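Local coordinates for S-M checkpoint control protein rad4 (Schizosaccharomyces pombe, PDB 4BMD), which is essential for DNA replication and for the checkpoint coupling S and M phases, a BRCT-repeat adaptor whose third and fourth repeats form this chain, at residues N73-E78 with K126-I131; L81-I86 with K118-S123. All blocks are in the same frame, centred on the assembly; numbering follows the deposited sequence.

Both contacts join the same two elements, helix 74-82 of BRCT3 (with the turn that follows it in interaction 2) and helix 119-131 of BRCT4, at points whose centres are 11 Å apart. Interaction 1 lies deep in the chain, about 4 Å from its centre, and has no direct hydrogen bond between its segments: the six-membered part of an indole packs on lysine and alanine atoms, with a water at the margin. Interaction 2, about 11 Å from that centre, is only partly buried and more polar, pairing a CH-pi contact with a hydroxyl-carboxylate hydrogen bond. It is nested inside the chain loop closed by interaction 1, and Trp76, from segment 73-78, packs on Ile86, from segment 81-86.

Interaction 1 of 2, residues N73-E78 with K126-I131; sequences NEWWIE and KKALTI
Trp75 reaches across to Lys127 and Ala128 with the six-membered part of its indole, and this one side chain carries nearly all of the contact. With CG anti to the carbonyl carbon (chi1 -72°), the ring spans backbones whose nearest CA atoms, those of Trp75 and Ala128, are 10.6 Å apart. The packing is closest at the far end of the ring: Lys127 CB lies 3.7 Å from Trp75 CZ2 and meets CH2 equally closely, approaching the ring obliquely. Beside it, the backbone N of Ala128 sits near the ring plane, 3.8 Å from Trp75 CH2. Ala128 CB approaches more loosely, 4.2 Å from Trp75 CZ3.

The solvent side is different in kind. Lys127 is exposed, and its extended chain passes CZ2, with CD 3.9 Å from that atom, before ending beside water 1. The water lies in the ring plane and accepts two weak bonds, from Trp75 NE1 at 3.4 Å and from Lys127 NZ at 3.3 Å, a tenuous bridge compared with the carbon packing. Glu78 OE1 is 5.3 Å from Lys127 NZ, so any attraction there acts without charged-atom contact; that oxygen is hydrogen-bonded to His124.

Trp75 also stacks with His57 of BRCT3 and His124 of BRCT4, which is consistent with the indole being held at the junction of the two repeats. Behind the interface Ile77 packs on helix 25-36 of BRCT3, while Leu129 faces strands 111-115 and 135-137 of BRCT4, so the touching helices each lie against their own repeat.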
loop_
_atom_site.group_PDB
_atom_site.type_symbol
_atom_site.label_atom_id
_atom_site.label_comp_id
_atom_site.label_asym_id
_atom_site.label_seq_id
_atom_site.Cartn_x
_atom_site.Cartn_y
_atom_site.Cartn_z
ATOM N N ASN A 73 -2.755 3.792 8.390
ATOM C CA ASN A 73 -2.070 4.903 7.737
ATOM C C ASN A 73 -3.054 5.798 6.990
ATOM O O ASN A 73 -4.248 5.500 6.940
ATOM C CB ASN A 73 -0.923 4.428 6.830
ATOM C CG ASN A 73 -1.384 3.513 5.709
ATOM O OD1 ASN A 73 -2.492 3.644 5.189
ATOM N ND2 ASN A 73 -0.522 2.579 5.326
ATOM N N GLU A 74 -2.560 6.889 6.410
ATOM C CA GLU A 74 -3.440 7.852 5.752
ATOM C C GLU A 74 -4.124 7.268 4.517
ATOM O O GLU A 74 -5.154 7.775 4.074
ATOM C CB GLU A 74 -2.689 9.139 5.389
ATOM C CG GLU A 74 -1.769 9.028 4.184
ATOM C CD GLU A 74 -0.334 8.722 4.567
ATOM O OE1 GLU A 74 -0.119 7.953 5.528
ATOM O OE2 GLU A 74 0.579 9.260 3.907
ATOM N N TRP A 75 -3.556 6.199 3.970
ATOM C CA TRP A 75 -4.135 5.547 2.799
ATOM C C TRP A 75 -5.457 4.865 3.143
ATOM O O TRP A 75 -6.285 4.620 2.265
ATOM C CB TRP A 75 -3.149 4.550 2.186
ATOM C CG TRP A 75 -2.000 5.210 1.483
ATOM C CD1 TRP A 75 -1.866 6.539 1.201
ATOM C CD2 TRP A 75 -0.822 4.571 0.972
ATOM N NE1 TRP A 75 -0.680 6.767 0.547
ATOM C CE2 TRP A 75 -0.020 5.576 0.395
ATOM C CE3 TRP A 75 -0.369 3.249 0.948
ATOM C CZ2 TRP A 75 1.209 5.300 -0.201
ATOM C CZ3 TRP A 75 0.852 2.977 0.358
ATOM C CH2 TRP A 75 1.627 3.998 -0.209
ATOM N N TRP A 76 -5.648 4.565 4.424
ATOM C CA TRP A 76 -6.911 4.019 4.905
ATOM C C TRP A 76 -8.011 5.063 4.748
ATOM O O TRP A 76 -9.145 4.738 4.396
ATOM C CB TRP A 76 -6.784 3.598 6.370
ATOM C CG TRP A 76 -8.064 3.119 6.993
ATOM C CD1 TRP A 76 -8.507 1.830 7.072
ATOM C CD2 TRP A 76 -9.062 3.925 7.634
ATOM N NE1 TRP A 76 -9.717 1.783 7.717
ATOM C CE2 TRP A 76 -10.081 3.056 8.072
ATOM C CE3 TRP A 76 -9.193 5.297 7.878
ATOM C CZ2 TRP A 76 -11.216 3.514 8.740
ATOM C CZ3 TRP A 76 -10.320 5.748 8.540
ATOM C CH2 TRP A 76 -11.317 4.860 8.963
ATOM N N ILE A 77 -7.664 6.318 5.014
ATOM C CA ILE A 77 -8.595 7.427 4.852
ATOM C C ILE A 77 -8.957 7.598 3.383
ATOM O O ILE A 77 -10.127 7.761 3.036
ATOM C CB ILE A 77 -7.993 8.744 5.375
ATOM C CG1 ILE A 77 -7.576 8.597 6.839
ATOM C CG2 ILE A 77 -8.982 9.888 5.207
ATOM C CD1 ILE A 77 -6.885 9.821 7.403
ATOM N N GLU A 78 -7.942 7.555 2.525
ATOM C CA GLU A 78 -8.136 7.704 1.087
ATOM C C GLU A 78 -9.004 6.584 0.522
ATOM O O GLU A 78 -9.834 6.817 -0.358
ATOM C CB GLU A 78 -6.788 7.741 0.367
ATOM C CG GLU A 78 -5.866 8.855 0.838
ATOM C CD GLU A 78 -4.524 8.839 0.133
ATOM O OE1 GLU A 78 -4.355 8.039 -0.812
ATOM O OE2 GLU A 78 -3.636 9.627 0.525
ATOM N N LYS A 126 2.075 1.508 -6.423
ATOM C CA LYS A 126 3.244 2.155 -7.008
ATOM C C LYS A 126 4.061 2.862 -5.935
ATOM O O LYS A 126 5.280 2.705 -5.864
ATOM C CB LYS A 126 2.827 3.166 -8.078
ATOM C CG LYS A 126 2.252 2.554 -9.342
ATOM C CD LYS A 126 1.927 3.632 -10.366
ATOM C CE LYS A 126 1.396 3.032 -11.657
ATOM N NZ LYS A 126 1.052 4.079 -12.659
ATOM N N LYS A 127 3.377 3.637 -5.100
ATOM C CA LYS A 127 4.031 4.392 -4.038
ATOM C C LYS A 127 4.656 3.459 -3.009
ATOM O O LYS A 127 5.745 3.725 -2.498
ATOM C CB LYS A 127 3.035 5.336 -3.365
ATOM C CG LYS A 127 2.452 6.379 -4.306
ATOM C CD LYS A 127 1.372 7.210 -3.632
ATOM C CE LYS A 127 0.840 8.278 -4.575
ATOM N NZ LYS A 127 -0.283 9.048 -3.975
ATOM N N ALA A 128 3.962 2.366 -2.712
ATOM C CA ALA A 128 4.461 1.377 -1.766
ATOM C C ALA A 128 5.759 0.756 -2.270
ATOM O O ALA A 128 6.747 0.694 -1.543
ATOM C CB ALA A 128 3.417 0.302 -1.520
ATOM N N LEU A 129 5.751 0.307 -3.521
ATOM C CA LEU A 129 6.927 -0.319 -4.118
ATOM C C LEU A 129 8.082 0.664 -4.271
ATOM O O LEU A 129 9.249 0.272 -4.226
ATOM C CB LEU A 129 6.575 -0.936 -5.473
ATOM C CG LEU A 129 5.778 -2.240 -5.425
ATOM C CD1 LEU A 129 5.271 -2.617 -6.807
ATOM C CD2 LEU A 129 6.635 -3.354 -4.846
ATOM N N THR A 130 7.755 1.940 -4.449
ATOM C CA THR A 130 8.774 2.969 -4.624
ATOM C C THR A 130 9.548 3.226 -3.333
ATOM O O THR A 130 10.779 3.226 -3.333
ATOM C CB THR A 130 8.169 4.288 -5.144
ATOM O OG1 THR A 130 7.515 4.054 -6.398
ATOM C CG2 THR A 130 9.255 5.333 -5.341
ATOM N N ILE A 131 8.830 3.438 -2.233
ATOM C CA ILE A 131 9.482 3.688 -0.948
ATOM C C ILE A 131 10.197 2.444 -0.428
ATOM O O ILE A 131 11.118 2.542 0.382
ATOM C CB ILE A 131 8.494 4.204 0.125
ATOM C CG1 ILE A 131 7.368 3.196 0.354
ATOM C CG2 ILE A 131 7.930 5.558 -0.270
ATOM C CD1 ILE A 131 6.377 3.626 1.410
HETATM O O HOH W 1 0.748 9.477 -0.852
#

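Interaction 2 of 2, residues L81-I86 with K118-S123; sequences LYYKKI and KGEELS
Glu120 meets both Tyr82 and Tyr83, offering its aliphatic part to the first and its carboxylate to the second. Its CG stands over the face of the Tyr82 ring, 3.6 Å from the centroid and 14° off the normal, which meets the geometry of a CH-pi contact. CG occupies the crowded position between backbone N and carbonyl carbon (chi1 55°), and a bend at chi2 then turns the carboxylate away from this ring to Tyr83. There OE2 accepts the Tyr83 hydroxyl through its anti lone pair, with OH and OE2 2.7 Å apart; the oxygen lies near the ring plane at its edge, and the carboxylate is turned 83° from the ring. OE2 also takes a salt bridge from Arg79, which would be expected to stabilise its negative charge in this buried setting.

The contact thus links the end of the last helix of the BRCT3 fold, and the turn after it, to the start of helix 119-131, which follows the first strand, 111-115, of the BRCT4 sheet. With an alanine here, the Tyr83 hydroxyl and Arg79 would probably lose their shared carboxylate partner, and the Tyr82 ring the methylene over its face.

Tyr82 CD2 in turn lies over the centre of the Tyr83 ring, 3.3 Å above its plane. Beyond, Tyr82 OH comes within 3.5 Å of Gly119 CA; a CB on that residue would clash with the hydroxyl, and its positive phi likewise suits a residue without a side chain. Water 2 donates to Tyr83 OH at 2.7 Å and to Lys118 O at 3.0 Å, and accepts weakly from Glu120 N.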
loop_
_atom_site.group_PDB
_atom_site.type_symbol
_atom_site.label_atom_id
_atom_site.label_comp_id
_atom_site.label_asym_id
_atom_site.label_seq_id
_atom_site.Cartn_x
_atom_site.Cartn_y
_atom_site.Cartn_z
ATOM N N LEU A 81 -12.689 7.153 1.376
ATOM C CA LEU A 81 -13.324 8.174 0.552
ATOM C C LEU A 81 -13.554 7.680 -0.873
ATOM O O LEU A 81 -14.535 8.055 -1.517
ATOM C CB LEU A 81 -12.473 9.445 0.529
ATOM C CG LEU A 81 -12.151 10.085 1.879
ATOM C CD1 LEU A 81 -11.304 11.328 1.680
ATOM C CD2 LEU A 81 -13.425 10.416 2.642
ATOM N N TYR A 82 -12.645 6.840 -1.356
ATOM C CA TYR A 82 -12.713 6.325 -2.720
ATOM C C TYR A 82 -13.941 5.446 -2.924
ATOM O O TYR A 82 -14.615 5.536 -3.950
ATOM C CB TYR A 82 -11.441 5.540 -3.054
ATOM C CG TYR A 82 -11.301 5.173 -4.517
ATOM C CD1 TYR A 82 -10.653 6.021 -5.406
ATOM C CD2 TYR A 82 -11.809 3.975 -5.007
ATOM C CE1 TYR A 82 -10.519 5.691 -6.742
ATOM C CE2 TYR A 82 -11.679 3.635 -6.340
ATOM C CZ TYR A 82 -11.033 4.497 -7.204
ATOM O OH TYR A 82 -10.901 4.164 -8.533
ATOM N N TYR A 83 -14.230 4.598 -1.943
ATOM C CA TYR A 83 -15.367 3.688 -2.029
ATOM C C TYR A 83 -16.534 4.164 -1.169
ATOM O O TYR A 83 -17.565 3.495 -1.081
ATOM C CB TYR A 83 -14.952 2.271 -1.633
ATOM C CG TYR A 83 -13.831 1.708 -2.479
ATOM C CD1 TYR A 83 -14.096 1.082 -3.690
ATOM C CD2 TYR A 83 -12.508 1.807 -2.069
ATOM C CE1 TYR A 83 -13.076 0.567 -4.467
ATOM C CE2 TYR A 83 -11.481 1.296 -2.838
ATOM C CZ TYR A 83 -11.771 0.677 -4.037
ATOM O OH TYR A 83 -10.750 0.167 -4.805
ATOM N N LYS A 84 -16.355 5.323 -0.538
ATOM C CA LYS A 84 -17.401 5.964 0.263
ATOM C C LYS A 84 -17.984 5.072 1.359
ATOM O O LYS A 84 -19.200 5.017 1.544
ATOM C CB LYS A 84 -18.512 6.515 -0.638
ATOM C CG LYS A 84 -18.082 7.705 -1.484
ATOM C CD LYS A 84 -19.204 8.181 -2.393
ATOM C CE LYS A 84 -19.529 7.148 -3.460
ATOM N NZ LYS A 84 -18.369 6.897 -4.361
ATOM N N LYS A 85 -17.110 4.378 2.082
ATOM C CA LYS A 85 -17.523 3.579 3.232
ATOM C C LYS A 85 -16.345 3.322 4.168
ATOM O O LYS A 85 -15.198 3.603 3.825
ATOM C CB LYS A 85 -18.156 2.256 2.790
ATOM C CG LYS A 85 -17.188 1.262 2.173
ATOM C CD LYS A 85 -17.891 -0.054 1.875
ATOM C CE LYS A 85 -16.930 -1.089 1.317
ATOM N NZ LYS A 85 -17.606 -2.390 1.050
ATOM N N ILE A 86 -16.633 2.789 5.349
ATOM C CA ILE A 86 -15.600 2.550 6.351
ATOM C C ILE A 86 -15.137 1.096 6.363
ATOM O O ILE A 86 -15.893 0.193 6.721
ATOM C CB ILE A 86 -16.080 2.947 7.761
ATOM C CG1 ILE A 86 -16.435 4.435 7.799
ATOM C CG2 ILE A 86 -15.017 2.623 8.798
ATOM C CD1 ILE A 86 -16.926 4.913 9.146
ATOM N N LYS A 118 -6.071 -1.401 -10.764
ATOM C CA LYS A 118 -6.772 -0.199 -11.208
ATOM C C LYS A 118 -7.023 0.782 -10.066
ATOM O O LYS A 118 -7.012 0.406 -8.894
ATOM C CB LYS A 118 -8.105 -0.565 -11.869
ATOM C CG LYS A 118 -7.969 -1.334 -13.172
ATOM C CD LYS A 118 -9.324 -1.578 -13.818
ATOM C CE LYS A 118 -9.176 -2.302 -15.148
ATOM N NZ LYS A 118 -10.492 -2.519 -15.812
ATOM N N GLY A 119 -7.243 2.043 -10.427
ATOM C CA GLY A 119 -7.676 3.061 -9.487
ATOM C C GLY A 119 -6.731 3.348 -8.337
ATOM O O GLY A 119 -5.529 3.525 -8.531
ATOM N N GLU A 120 -7.290 3.394 -7.131
ATOM C CA GLU A 120 -6.530 3.747 -5.938
ATOM C C GLU A 120 -5.536 2.663 -5.534
ATOM O O GLU A 120 -4.477 2.960 -4.981
ATOM C CB GLU A 120 -7.476 4.067 -4.774
ATOM C CG GLU A 120 -8.474 2.962 -4.438
ATOM C CD GLU A 120 -7.905 1.911 -3.501
ATOM O OE1 GLU A 120 -6.933 2.219 -2.777
ATOM O OE2 GLU A 120 -8.431 0.778 -3.484
ATOM N N GLU A 121 -5.882 1.408 -5.809
ATOM C CA GLU A 121 -5.016 0.295 -5.443
ATOM C C GLU A 121 -3.720 0.347 -6.239
ATOM O O GLU A 121 -2.640 0.121 -5.694
ATOM C CB GLU A 121 -5.718 -1.048 -5.658
ATOM C CG GLU A 121 -4.942 -2.231 -5.095
ATOM C CD GLU A 121 -5.628 -3.559 -5.343
ATOM O OE1 GLU A 121 -6.460 -3.637 -6.272
ATOM O OE2 GLU A 121 -5.336 -4.524 -4.605
ATOM N N LEU A 122 -3.836 0.654 -7.528
ATOM C CA LEU A 122 -2.672 0.795 -8.395
ATOM C C LEU A 122 -1.783 1.942 -7.932
ATOM O O LEU A 122 -0.562 1.804 -7.866
ATOM C CB LEU A 122 -3.108 1.033 -9.842
ATOM C CG LEU A 122 -2.000 1.414 -10.826
ATOM C CD1 LEU A 122 -0.948 0.318 -10.916
ATOM C CD2 LEU A 122 -2.584 1.712 -12.197
ATOM N N SER A 123 -2.408 3.070 -7.611
ATOM C CA SER A 123 -1.685 4.258 -7.172
ATOM C C SER A 123 -0.924 4.008 -5.873
ATOM O O SER A 123 0.246 4.369 -5.753
ATOM C CB SER A 123 -2.648 5.433 -6.998
ATOM O OG SER A 123 -1.954 6.604 -6.606
HETATM O O HOH W 2 -9.110 0.734 -6.823
#